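Long-range contact in putative type III secretion protein YscO (Vibrio parahaemolyticus, PDB 4MH6), which probably takes part in type III secretion and folds into a long antiparallel hairpin of two helices: residues 33-44 with 131-142. Sequence-based numbering, arbitrary orientation.
Sequences KKIRADRADKAV and KQQEALQAHKTK. With PO4 (phosphate ion), chain C.
The alanine-rich seam of an antiparallel helical hairpin runs between 33-44 on helix 18-84 and 131-142 on helix 90-167, where A37 lies opposite A138 and A40 opposite A135. The segment axes approach to 8.5 Å with an interhelical angle of 160°, close enough for the A40 methyl to lie 3.7 Å from A135 CA and for A138 CB to rest against A37 CA and A40 CB. Beside this seam the imidazole of H139 reaches back across the interface; with CG beside the backbone N (chi1 -81°) the ring is laid along the flank of the seam, with NE2 directed to D41. NE2 donates in the ring plane to the syn lone pair of D41 OD1 at 3.0 Å, and a weak second bond from NE2 goes to OD2. Ring and carboxylate are nearly coplanar, 18° apart, and A37 CB sits over one ring face in a CH-pi contact 4.1 Å from the centroid, so the imidazole is held both at its edge and on a face. The two helices pair antiparallel as in a two-stranded coiled coil; a coiled coil is predicted for 44-134, which reaches only the V44 and K131 end of this contact. There, V44 CG2 packs 3.6 Å from K131 O and also against A135 CB, while V44 also touches L128, one turn before K131. At the other end K33, bent at chi2, brings CD within 3.8 Å of T141 CG2; the threonine hydroxyl donates to Q137 O within its own helix. K34 CG meets K142 CD on the flank. Two waters bridge backbone carbonyls, one joining K33 O to A138 O and the other A40 O to K131 O.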
ATOM      1  N   LYS A  33     -13.178  -8.792 -15.293  1.00 25.72           N
ATOM      2  CA  LYS A  33     -13.361  -8.496 -13.868  1.00 26.29           C
ATOM      3  C   LYS A  33     -12.433  -9.393 -12.980  1.00 25.99           C
ATOM      4  O   LYS A  33     -11.933  -8.937 -11.963  1.00 25.56           O
ATOM      5  CB  LYS A  33     -14.823  -8.715 -13.463  1.00 27.56           C
ATOM      6  CG  LYS A  33     -15.858  -7.983 -14.299  1.00 28.09           C
ATOM      7  CD  LYS A  33     -15.702  -6.485 -14.221  1.00 29.15           C
ATOM      8  CE  LYS A  33     -16.841  -5.809 -14.973  1.00 31.51           C
ATOM      9  NZ  LYS A  33     -16.958  -4.349 -14.660  1.00 34.38           N
ATOM     10  N   LYS A  34     -12.216 -10.655 -13.357  1.00 26.64           N
ATOM     11  CA  LYS A  34     -11.317 -11.513 -12.576  1.00 29.12           C
ATOM     12  C   LYS A  34      -9.921 -10.949 -12.665  1.00 27.71           C
ATOM     13  O   LYS A  34      -9.178 -10.911 -11.680  1.00 27.31           O
ATOM     14  CB  LYS A  34     -11.276 -12.963 -13.066  1.00 33.29           C
ATOM     15  CG  LYS A  34     -12.575 -13.724 -12.912  1.00 37.40           C
ATOM     16  CD  LYS A  34     -12.319 -15.217 -13.041  1.00 44.66           C
ATOM     17  CE  LYS A  34     -13.592 -16.033 -12.878  1.00 49.28           C
ATOM     18  NZ  LYS A  34     -13.303 -17.488 -12.817  1.00 54.32           N
ATOM     19  N   ILE A  35      -9.561 -10.547 -13.872  1.00 26.93           N
ATOM     20  CA  ILE A  35      -8.268  -9.936 -14.116  1.00 26.90           C
ATOM     21  C   ILE A  35      -8.128  -8.667 -13.283  1.00 25.08           C
ATOM     22  O   ILE A  35      -7.073  -8.433 -12.710  1.00 24.35           O
ATOM     23  CB  ILE A  35      -8.092  -9.578 -15.611  1.00 28.00           C
ATOM     24  CG1 ILE A  35      -7.868 -10.835 -16.457  1.00 29.36           C
ATOM     25  CG2 ILE A  35      -6.907  -8.647 -15.814  1.00 29.11           C
ATOM     26  CD1 ILE A  35      -7.934 -10.541 -17.945  1.00 31.03           C
ATOM     27  N   ARG A  36      -9.177  -7.852 -13.216  1.00 24.30           N
ATOM     28  CA  ARG A  36      -9.087  -6.606 -12.443  1.00 25.52           C
ATOM     29  C   ARG A  36      -8.965  -6.892 -10.938  1.00 26.17           C
ATOM     30  O   ARG A  36      -8.313  -6.150 -10.187  1.00 25.61           O
ATOM     31  CB  ARG A  36     -10.273  -5.671 -12.720  1.00 26.70           C
ATOM     32  CG  ARG A  36     -10.391  -5.192 -14.170  1.00 28.16           C
ATOM     33  CD  ARG A  36     -11.385  -4.036 -14.290  1.00 30.88           C
ATOM     34  NE  ARG A  36     -11.464  -3.482 -15.654  1.00 33.77           N
ATOM     35  CZ  ARG A  36     -12.546  -3.442 -16.431  1.00 34.88           C
ATOM     36  NH1 ARG A  36     -13.732  -3.842 -15.994  1.00 34.93           N
ATOM     37  NH2 ARG A  36     -12.450  -2.920 -17.644  1.00 37.44           N
ATOM     38  N   ALA A  37      -9.599  -7.979 -10.505  1.00 27.28           N
ATOM     39  CA  ALA A  37      -9.539  -8.373  -9.121  1.00 27.94           C
ATOM     40  C   ALA A  37      -8.133  -8.847  -8.784  1.00 29.67           C
ATOM     41  O   ALA A  37      -7.615  -8.514  -7.730  1.00 32.22           O
ATOM     42  CB  ALA A  37     -10.553  -9.460  -8.844  1.00 29.16           C
ATOM     43  N   ASP A  38      -7.500  -9.611  -9.676  1.00 32.00           N
ATOM     44  CA  ASP A  38      -6.155 -10.100  -9.395  1.00 35.09           C
ATOM     45  C   ASP A  38      -5.218  -8.951  -9.323  1.00 32.03           C
ATOM     46  O   ASP A  38      -4.381  -8.895  -8.435  1.00 30.76           O
ATOM     47  CB  ASP A  38      -5.675 -11.101 -10.432  1.00 42.76           C
ATOM     48  CG  ASP A  38      -6.547 -12.348 -10.478  1.00 53.28           C
ATOM     49  OD1 ASP A  38      -7.515 -12.438  -9.681  1.00 63.12           O
ATOM     50  OD2 ASP A  38      -6.275 -13.239 -11.317  1.00 67.79           O
ATOM     51  N   ARG A  39      -5.373  -8.022 -10.261  1.00 31.99           N
ATOM     52  CA  ARG A  39      -4.541  -6.827 -10.311  1.00 30.44           C
ATOM     53  C   ARG A  39      -4.712  -6.038  -9.037  1.00 27.21           C
ATOM     54  O   ARG A  39      -3.747  -5.485  -8.515  1.00 25.57           O
ATOM     55  CB  ARG A  39      -4.915  -5.929 -11.472  1.00 32.38           C
ATOM     56  CG  ARG A  39      -4.705  -6.506 -12.850  1.00 36.43           C
ATOM     57  CD  ARG A  39      -4.418  -5.331 -13.756  1.00 43.04           C
ATOM     58  NE  ARG A  39      -4.310  -5.647 -15.180  1.00 50.86           N
ATOM     59  CZ  ARG A  39      -5.158  -5.230 -16.122  1.00 53.01           C
ATOM     60  NH1 ARG A  39      -6.199  -4.441 -15.818  1.00 51.01           N
ATOM     61  NH2 ARG A  39      -4.932  -5.572 -17.390  1.00 56.49           N
ATOM     62  N   ALA A  40      -5.952  -5.978  -8.556  1.00 25.81           N
ATOM     63  CA  ALA A  40      -6.267  -5.266  -7.314  1.00 26.40           C
ATOM     64  C   ALA A  40      -5.545  -5.926  -6.116  1.00 26.74           C
ATOM     65  O   ALA A  40      -4.973  -5.214  -5.280  1.00 25.50           O
ATOM     66  CB  ALA A  40      -7.785  -5.205  -7.087  1.00 26.67           C
ATOM     67  N   ASP A  41      -5.587  -7.274  -6.052  1.00 27.42           N
ATOM     68  CA  ASP A  41      -4.918  -8.059  -5.010  1.00 29.14           C
ATOM     69  C   ASP A  41      -3.414  -7.826  -5.041  1.00 29.56           C
ATOM     70  O   ASP A  41      -2.782  -7.643  -4.016  1.00 31.35           O
ATOM     71  CB  ASP A  41      -5.174  -9.551  -5.207  1.00 32.11           C
ATOM     72  CG  ASP A  41      -6.631  -9.958  -4.936  1.00 36.66           C
ATOM     73  OD1 ASP A  41      -7.395  -9.166  -4.340  1.00 38.78           O
ATOM     74  OD2 ASP A  41      -7.021 -11.101  -5.302  1.00 42.39           O
ATOM     75  N   LYS A  42      -2.849  -7.841  -6.237  1.00 30.52           N
ATOM     76  CA  LYS A  42      -1.431  -7.642  -6.424  1.00 31.06           C
ATOM     77  C   LYS A  42      -1.055  -6.241  -6.015  1.00 26.87           C
ATOM     78  O   LYS A  42       0.019  -6.023  -5.478  1.00 25.94           O
ATOM     79  CB  LYS A  42      -1.050  -7.892  -7.891  1.00 36.26           C
ATOM     80  CG  LYS A  42      -1.293  -9.315  -8.378  1.00 43.37           C
ATOM     81  CD  LYS A  42      -0.373 -10.281  -7.650  1.00 55.24           C
ATOM     82  CE  LYS A  42      -0.681 -11.754  -7.928  1.00 65.24           C
ATOM     83  NZ  LYS A  42       0.185 -12.595  -7.017  1.00 69.06           N
ATOM     84  N   ALA A  43      -1.937  -5.281  -6.273  1.00 24.47           N
ATOM     85  CA  ALA A  43      -1.646  -3.890  -5.906  1.00 23.42           C
ATOM     86  C   ALA A  43      -1.591  -3.796  -4.384  1.00 22.37           C
ATOM     87  O   ALA A  43      -0.837  -3.004  -3.839  1.00 21.74           O
ATOM     88  CB  ALA A  43      -2.687  -2.951  -6.467  1.00 23.35           C
ATOM     89  N   VAL A  44      -2.387  -4.637  -3.710  1.00 21.07           N
ATOM     90  CA  VAL A  44      -2.388  -4.686  -2.270  1.00 20.61           C
ATOM     91  C   VAL A  44      -1.086  -5.299  -1.804  1.00 21.11           C
ATOM     92  O   VAL A  44      -0.403  -4.738  -0.941  1.00 22.58           O
ATOM     93  CB  VAL A  44      -3.543  -5.523  -1.709  1.00 21.44           C
ATOM     94  CG1 VAL A  44      -3.277  -5.925  -0.257  1.00 23.00           C
ATOM     95  CG2 VAL A  44      -4.849  -4.770  -1.824  1.00 22.11           C
ATOM     96  N   LYS A 131      -6.303   0.686  -1.289  1.00 33.44           N
ATOM     97  CA  LYS A 131      -6.071  -0.488  -2.132  1.00 33.41           C
ATOM     98  C   LYS A 131      -6.945  -1.657  -1.703  1.00 31.49           C
ATOM     99  O   LYS A 131      -7.471  -2.395  -2.539  1.00 31.75           O
ATOM    100  CB  LYS A 131      -4.606  -0.906  -2.067  1.00 33.56           C
ATOM    101  CG  LYS A 131      -3.679  -0.389  -3.151  1.00 37.32           C
ATOM    102  CD  LYS A 131      -3.797   1.075  -3.439  1.00 40.87           C
ATOM    103  CE  LYS A 131      -2.868   1.454  -4.612  1.00 46.82           C
ATOM    104  NZ  LYS A 131      -1.397   1.317  -4.257  1.00 46.80           N
ATOM    105  N   GLN A 132      -7.096  -1.823  -0.400  1.00 30.28           N
ATOM    106  CA  GLN A 132      -7.940  -2.891   0.134  1.00 30.29           C
ATOM    107  C   GLN A 132      -9.392  -2.622  -0.189  1.00 32.18           C
ATOM    108  O   GLN A 132     -10.149  -3.526  -0.430  1.00 31.40           O
ATOM    109  CB  GLN A 132      -7.765  -2.984   1.642  1.00 30.35           C
ATOM    110  CG  GLN A 132      -6.387  -3.455   2.011  1.00 29.98           C
ATOM    111  CD  GLN A 132      -6.100  -3.313   3.465  1.00 31.42           C
ATOM    112  OE1 GLN A 132      -6.655  -2.430   4.132  1.00 33.35           O
ATOM    113  NE2 GLN A 132      -5.202  -4.151   3.979  1.00 32.36           N
ATOM    114  N   GLN A 133      -9.772  -1.354  -0.159  1.00 35.75           N
ATOM    115  CA  GLN A 133     -11.123  -0.992  -0.482  1.00 40.00           C
ATOM    116  C   GLN A 133     -11.406  -1.315  -1.958  1.00 39.79           C
ATOM    117  O   GLN A 133     -12.469  -1.835  -2.287  1.00 40.04           O
ATOM    118  CB  GLN A 133     -11.384   0.478  -0.129  1.00 46.04           C
ATOM    119  CG  GLN A 133     -11.518   0.708   1.369  1.00 50.52           C
ATOM    120  CD  GLN A 133     -11.629   2.189   1.786  1.00 59.63           C
ATOM    121  OE1 GLN A 133     -11.125   3.102   1.108  1.00 63.59           O
ATOM    122  NE2 GLN A 133     -12.255   2.424   2.942  1.00 65.42           N
ATOM    123  N   GLU A 134     -10.445  -1.027  -2.828  1.00 39.93           N
ATOM    124  CA  GLU A 134     -10.583  -1.300  -4.246  1.00 42.16           C
ATOM    125  C   GLU A 134     -10.604  -2.801  -4.525  1.00 39.69           C
ATOM    126  O   GLU A 134     -11.350  -3.277  -5.368  1.00 39.77           O
ATOM    127  CB  GLU A 134      -9.456  -0.631  -5.005  1.00 45.22           C
ATOM    128  CG  GLU A 134      -9.580   0.872  -5.021  1.00 50.35           C
ATOM    129  CD  GLU A 134      -8.365   1.562  -5.607  1.00 55.27           C
ATOM    130  OE1 GLU A 134      -7.358   0.871  -5.907  1.00 55.50           O
ATOM    131  OE2 GLU A 134      -8.400   2.809  -5.738  1.00 61.55           O
ATOM    132  N   ALA A 135      -9.773  -3.540  -3.804  1.00 28.44           N
ATOM    133  CA  ALA A 135      -9.724  -4.987  -3.960  1.00 28.52           C
ATOM    134  C   ALA A 135     -11.050  -5.582  -3.553  1.00 28.48           C
ATOM    135  O   ALA A 135     -11.556  -6.462  -4.226  1.00 29.50           O
ATOM    136  CB  ALA A 135      -8.609  -5.571  -3.144  1.00 31.02           C
ATOM    137  N   LEU A 136     -11.612  -5.114  -2.442  0.50 30.19           N
ATOM    138  CA  LEU A 136     -12.911  -5.601  -1.978  0.50 31.82           C
ATOM    139  C   LEU A 136     -13.986  -5.336  -3.043  0.50 30.78           C
ATOM    140  O   LEU A 136     -14.766  -6.229  -3.390  0.50 30.16           O
ATOM    141  CB  LEU A 136     -13.289  -4.942  -0.645  0.50 35.77           C
ATOM    142  CG  LEU A 136     -12.454  -5.369   0.573  0.50 39.37           C
ATOM    143  CD1 LEU A 136     -12.681  -4.461   1.779  0.50 44.03           C
ATOM    144  CD2 LEU A 136     -12.717  -6.823   0.935  0.50 42.86           C
ATOM    145  N   GLN A 137     -14.002  -4.115  -3.574  1.00 31.14           N
ATOM    146  CA  GLN A 137     -14.971  -3.746  -4.594  1.00 33.07           C
ATOM    147  C   GLN A 137     -14.775  -4.564  -5.886  1.00 30.34           C
ATOM    148  O   GLN A 137     -15.746  -4.987  -6.511  1.00 30.22           O
ATOM    149  CB  GLN A 137     -14.912  -2.245  -4.871  1.00 38.29           C
ATOM    150  CG  GLN A 137     -15.949  -1.771  -5.878  1.00 45.61           C
ATOM    151  CD  GLN A 137     -17.397  -2.090  -5.462  1.00 52.51           C
ATOM    152  OE1 GLN A 137     -18.142  -2.804  -6.183  1.00 53.35           O
ATOM    153  NE2 GLN A 137     -17.790  -1.608  -4.277  1.00 57.61           N
ATOM    154  N   ALA A 138     -13.523  -4.801  -6.266  1.00 28.85           N
ATOM    155  CA  ALA A 138     -13.234  -5.575  -7.459  1.00 27.91           C
ATOM    156  C   ALA A 138     -13.761  -6.979  -7.262  1.00 28.56           C
ATOM    157  O   ALA A 138     -14.270  -7.607  -8.200  1.00 28.92           O
ATOM    158  CB  ALA A 138     -11.755  -5.622  -7.718  1.00 29.01           C
ATOM    159  N   HIS A 139     -13.638  -7.485  -6.037  1.00 30.13           N
ATOM    160  CA  HIS A 139     -14.137  -8.830  -5.758  1.00 30.85           C
ATOM    161  C   HIS A 139     -15.657  -8.876  -5.726  1.00 32.08           C
ATOM    162  O   HIS A 139     -16.234  -9.837  -6.214  1.00 31.25           O
ATOM    163  CB  HIS A 139     -13.528  -9.420  -4.487  1.00 33.19           C
ATOM    164  CG  HIS A 139     -12.161  -9.987  -4.695  1.00 35.14           C
ATOM    165  ND1 HIS A 139     -11.958 -11.232  -5.249  1.00 37.60           N
ATOM    166  CD2 HIS A 139     -10.932  -9.490  -4.426  1.00 36.58           C
ATOM    167  CE1 HIS A 139     -10.663 -11.475  -5.321  1.00 40.85           C
ATOM    168  NE2 HIS A 139     -10.018 -10.434  -4.830  1.00 39.99           N
ATOM    169  N   LYS A 140     -16.304  -7.850  -5.167  1.00 34.54           N
ATOM    170  CA  LYS A 140     -17.767  -7.839  -5.126  1.00 38.41           C
ATOM    171  C   LYS A 140     -18.312  -7.811  -6.537  1.00 35.45           C
ATOM    172  O   LYS A 140     -19.319  -8.437  -6.837  1.00 34.57           O
ATOM    173  CB  LYS A 140     -18.311  -6.660  -4.322  1.00 45.50           C
ATOM    174  CG  LYS A 140     -18.084  -6.814  -2.833  1.00 55.90           C
ATOM    175  CD  LYS A 140     -18.651  -5.662  -2.020  1.00 68.85           C
ATOM    176  CE  LYS A 140     -18.370  -5.889  -0.536  1.00 79.69           C
ATOM    177  NZ  LYS A 140     -18.874  -4.810   0.362  1.00 90.70           N
ATOM    178  N   THR A 141     -17.608  -7.100  -7.408  1.00 34.00           N
ATOM    179  CA  THR A 141     -18.004  -6.960  -8.803  1.00 33.54           C
ATOM    180  C   THR A 141     -17.818  -8.283  -9.567  1.00 32.10           C
ATOM    181  O   THR A 141     -18.663  -8.670 -10.354  1.00 29.88           O
ATOM    182  CB  THR A 141     -17.211  -5.801  -9.442  1.00 34.47           C
ATOM    183  OG1 THR A 141     -17.556  -4.565  -8.775  1.00 34.86           O
ATOM    184  CG2 THR A 141     -17.500  -5.706 -10.935  1.00 36.18           C
ATOM    185  N   LYS A 142     -16.700  -8.962  -9.320  1.00 33.50           N
ATOM    186  CA  LYS A 142     -16.429 -10.253  -9.929  1.00 35.18           C
ATOM    187  C   LYS A 142     -17.545 -11.223  -9.577  1.00 36.50           C
ATOM    188  O   LYS A 142     -18.085 -11.878 -10.455  1.00 37.45           O
ATOM    189  CB  LYS A 142     -15.110 -10.837  -9.407  1.00 39.55           C
ATOM    190  CG  LYS A 142     -14.802 -12.222  -9.966  1.00 46.40           C
ATOM    191  CD  LYS A 142     -13.638 -12.920  -9.271  1.00 56.58           C
ATOM    192  CE  LYS A 142     -14.004 -13.401  -7.874  1.00 65.22           C
ATOM    193  NZ  LYS A 142     -12.874 -14.117  -7.206  1.00 77.19           N
TER
HETATM  194  P   PO4 C 202      -4.738  -5.695   7.262  0.70 49.15           P
HETATM  195  O1  PO4 C 202      -3.949  -4.632   6.485  0.70 37.97           O
HETATM  196  O2  PO4 C 202      -3.718  -6.603   7.889  0.70 45.37           O
HETATM  197  O3  PO4 C 202      -5.580  -5.034   8.353  0.70 43.41           O
HETATM  198  O4  PO4 C 202      -5.639  -6.556   6.371  0.70 38.94           O
HETATM  199  O   HOH W   1     -13.580  -7.001 -10.741  1.00 22.21           O
HETATM  200  O   HOH W   2     -10.102 -13.213  -8.975  0.60 23.15           O
HETATM  201  O   HOH W   3      -6.188  -2.574  -4.953  0.60  3.37           O
HETATM  202  O   HOH W   4       0.266  -1.247  -5.158  1.00 32.71           O